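Long-range contact in (R)-specific secondary-alkylsulfatase (Pseudomonas sp., PDB 4AXH), which hydrolyses (R)-secondary-alkyl sulfates with strict inversion of configuration, using a pair of zinc ions, to give (S)-alcohols and sulfate: residues Thr287-Asn297 against Ala309-His317. Residues are numbered along the deposited sequence; the frame is centred on the assembly and turned at random.
Sequences TLGSEAPSDMN and ADNAPPAMH. With ZN (zinc ion), chain D; ZN (zinc ion), chain C.
Asp310 OD2 bridges the two zinc ions of this metallo-beta-lactamase fold, lying 2.2 Å from the zinc ion of chain D and 2.1 Å from that of chain C. From the other segment, Glu291 OE2 binds the chain D zinc at 2.2 Å. The two carboxylate planes are turned 66° apart, and each acid gives one oxygen to that metal. A water also joins both zincs. His179 and His181 complete the first site; Asp183, His184 and His355 complete the second. Glu291 reaches the metal with CG anti to its backbone N (chi1 -174°) and a bend at chi2. Its OE2 also takes a weak hydrogen bond from His317 NE2, and the imidazole lies obliquely to the carboxylate.

One residue on from Asp310, the end of the Asn311 side chain reaches segment 287-297. Its OD1 lies 3.2 Å from Ser290 OG. The other end of the amide meets Asn297, whose own ND2 bonds to Gln285 OE1, which helps set which end of the Asn297 amide faces Asn311. Asn311 ND2 donates to Asn297 OD1 at 2.7 Å, from above the carbonyl plane, with the two amide planes 76° apart.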
loop_
_atom_site.group_PDB
_atom_site.type_symbol
_atom_site.label_atom_id
_atom_site.label_comp_id
_atom_site.label_asym_id
_atom_site.label_seq_id
_atom_site.Cartn_x
_atom_site.Cartn_y
_atom_site.Cartn_z
ATOM N N THR A 287 -0.813 15.702 12.826
ATOM C CA THR A 287 0.076 15.078 11.819
ATOM C C THR A 287 -0.531 13.766 11.338
ATOM O O THR A 287 0.155 12.749 11.258
ATOM C CB THR A 287 1.508 14.919 12.332
ATOM O OG1 THR A 287 1.476 14.076 13.457
ATOM C CG2 THR A 287 2.160 16.226 12.700
ATOM N N LEU A 288 -1.830 13.797 11.011
ATOM C CA LEU A 288 -2.592 12.608 10.596
ATOM C C LEU A 288 -2.091 11.877 9.375
ATOM O O LEU A 288 -1.943 12.472 8.299
ATOM C CB LEU A 288 -4.106 12.879 10.475
ATOM C CG LEU A 288 -4.805 13.664 11.625
ATOM C CD1 LEU A 288 -6.258 13.915 11.284
ATOM C CD2 LEU A 288 -4.699 12.943 12.975
ATOM N N GLY A 289 -1.831 10.581 9.579
ATOM C CA GLY A 289 -1.403 9.646 8.547
ATOM C C GLY A 289 0.088 9.434 8.346
ATOM O O GLY A 289 0.488 8.622 7.487
ATOM N N SER A 290 0.943 10.180 9.083
ATOM C CA SER A 290 2.404 10.030 8.954
ATOM C C SER A 290 2.874 8.726 9.677
ATOM O O SER A 290 2.598 7.649 9.172
ATOM C CB SER A 290 3.119 11.302 9.420
ATOM O OG SER A 290 2.778 11.657 10.744
ATOM N N GLU A 291 3.520 8.815 10.862
ATOM C CA GLU A 291 3.964 7.652 11.629
ATOM C C GLU A 291 2.744 6.816 12.166
ATOM O O GLU A 291 2.873 5.609 12.366
ATOM C CB GLU A 291 4.884 8.121 12.773
ATOM C CG GLU A 291 5.527 6.989 13.552
ATOM C CD GLU A 291 4.756 6.591 14.789
ATOM O OE1 GLU A 291 3.845 7.353 15.186
ATOM O OE2 GLU A 291 5.110 5.560 15.403
ATOM N N ALA A 292 1.587 7.475 12.422
ATOM C CA ALA A 292 0.363 6.842 12.902
ATOM C C ALA A 292 -0.845 7.497 12.257
ATOM O O ALA A 292 -0.783 8.690 11.957
ATOM C CB ALA A 292 0.253 6.947 14.415
ATOM N N PRO A 293 -1.970 6.759 12.050
ATOM C CA PRO A 293 -3.176 7.365 11.428
ATOM C C PRO A 293 -3.777 8.529 12.216
ATOM O O PRO A 293 -4.171 9.542 11.621
ATOM C CB PRO A 293 -4.148 6.196 11.317
ATOM C CG PRO A 293 -3.266 4.988 11.310
ATOM C CD PRO A 293 -2.192 5.325 12.304
ATOM N N SER A 294 -3.829 8.390 13.549
ATOM C CA SER A 294 -4.306 9.423 14.470
ATOM C C SER A 294 -3.034 9.833 15.165
ATOM O O SER A 294 -2.432 9.021 15.872
ATOM C CB SER A 294 -5.333 8.845 15.448
ATOM O OG SER A 294 -5.974 9.910 16.118
ATOM N N ASP A 295 -2.553 11.047 14.871
ATOM C CA ASP A 295 -1.230 11.519 15.306
ATOM C C ASP A 295 -1.147 13.036 15.426
ATOM O O ASP A 295 -1.856 13.756 14.735
ATOM C CB ASP A 295 -0.217 11.030 14.233
ATOM C CG ASP A 295 1.257 11.143 14.504
ATOM O OD1 ASP A 295 1.648 11.192 15.697
ATOM O OD2 ASP A 295 2.023 11.148 13.529
ATOM N N MET A 296 -0.220 13.520 16.261
ATOM C CA MET A 296 -0.006 14.944 16.469
ATOM C C MET A 296 1.281 15.266 17.199
ATOM O O MET A 296 1.820 14.425 17.912
ATOM C CB MET A 296 -1.212 15.606 17.192
ATOM C CG MET A 296 -1.365 15.235 18.646
ATOM S SD MET A 296 -2.958 15.770 19.236
ATOM C CE MET A 296 -2.834 15.339 20.990
ATOM N N ASN A 297 1.733 16.524 17.066
ATOM C CA ASN A 297 2.898 17.061 17.782
ATOM C C ASN A 297 2.357 18.008 18.865
ATOM O O ASN A 297 1.225 18.476 18.785
ATOM C CB ASN A 297 3.843 17.822 16.837
ATOM C CG ASN A 297 4.483 16.988 15.764
ATOM O OD1 ASN A 297 4.894 15.845 15.989
ATOM N ND2 ASN A 297 4.635 17.568 14.586
ATOM N N ALA A 309 6.252 13.562 19.169
ATOM C CA ALA A 309 5.749 12.199 19.337
ATOM C C ALA A 309 6.808 11.225 18.748
ATOM O O ALA A 309 7.973 11.301 19.168
ATOM C CB ALA A 309 4.395 12.051 18.630
ATOM N N ASP A 310 6.421 10.376 17.753
ATOM C CA ASP A 310 7.293 9.428 17.018
ATOM C C ASP A 310 7.506 9.865 15.553
ATOM O O ASP A 310 7.948 9.051 14.713
ATOM C CB ASP A 310 6.686 8.025 16.993
ATOM C CG ASP A 310 6.408 7.398 18.328
ATOM O OD1 ASP A 310 6.672 8.061 19.366
ATOM O OD2 ASP A 310 5.925 6.237 18.344
ATOM N N ASN A 311 7.166 11.155 15.255
ATOM C CA ASN A 311 7.262 11.718 13.925
ATOM C C ASN A 311 8.671 11.969 13.416
ATOM O O ASN A 311 8.869 12.046 12.193
ATOM C CB ASN A 311 6.409 12.966 13.831
ATOM C CG ASN A 311 4.981 12.647 14.098
ATOM O OD1 ASN A 311 4.428 11.696 13.534
ATOM N ND2 ASN A 311 4.397 13.366 15.036
ATOM N N ALA A 312 9.642 12.122 14.330
ATOM C CA ALA A 312 11.008 12.380 13.915
ATOM C C ALA A 312 11.990 11.850 14.943
ATOM O O ALA A 312 12.710 12.632 15.560
ATOM C CB ALA A 312 11.207 13.877 13.686
ATOM N N PRO A 313 12.081 10.519 15.133
ATOM C CA PRO A 313 13.021 10.001 16.141
ATOM C C PRO A 313 14.479 9.912 15.648
ATOM O O PRO A 313 14.727 10.005 14.445
ATOM C CB PRO A 313 12.420 8.629 16.468
ATOM C CG PRO A 313 11.779 8.182 15.218
ATOM C CD PRO A 313 11.335 9.416 14.484
ATOM N N PRO A 314 15.450 9.698 16.556
ATOM C CA PRO A 314 16.871 9.633 16.155
ATOM C C PRO A 314 17.328 8.314 15.532
ATOM O O PRO A 314 18.326 7.717 15.973
ATOM C CB PRO A 314 17.637 9.924 17.449
ATOM C CG PRO A 314 16.642 10.170 18.486
ATOM C CD PRO A 314 15.329 9.633 18.016
ATOM N N ALA A 315 16.591 7.878 14.489
ATOM C CA ALA A 315 16.784 6.698 13.644
ATOM C C ALA A 315 15.760 6.791 12.542
ATOM O O ALA A 315 14.754 7.488 12.704
ATOM C CB ALA A 315 16.550 5.416 14.443
ATOM N N MET A 316 16.001 6.120 11.418
ATOM C CA MET A 316 15.046 6.087 10.319
ATOM C C MET A 316 13.869 5.264 10.809
ATOM O O MET A 316 14.086 4.233 11.446
ATOM C CB MET A 316 15.667 5.430 9.070
ATOM C CG MET A 316 14.769 5.544 7.854
ATOM S SD MET A 316 15.422 4.795 6.362
ATOM C CE MET A 316 16.202 6.211 5.536
ATOM N N HIS A 317 12.633 5.736 10.590
ATOM C CA HIS A 317 11.455 4.967 11.025
ATOM C C HIS A 317 10.987 4.074 9.868
ATOM O O HIS A 317 11.597 4.084 8.780
ATOM C CB HIS A 317 10.337 5.903 11.519
ATOM C CG HIS A 317 9.490 5.381 12.646
ATOM N ND1 HIS A 317 9.034 4.056 12.676
ATOM C CD2 HIS A 317 8.982 6.043 13.716
ATOM C CE1 HIS A 317 8.280 3.955 13.763
ATOM N NE2 HIS A 317 8.211 5.121 14.423
HETATM ZN ZN ZN D . 4.186 5.367 17.351
HETATM ZN ZN ZN C . 6.107 4.864 19.983
HETATM O O HOH W 1 4.889 3.845 18.593
#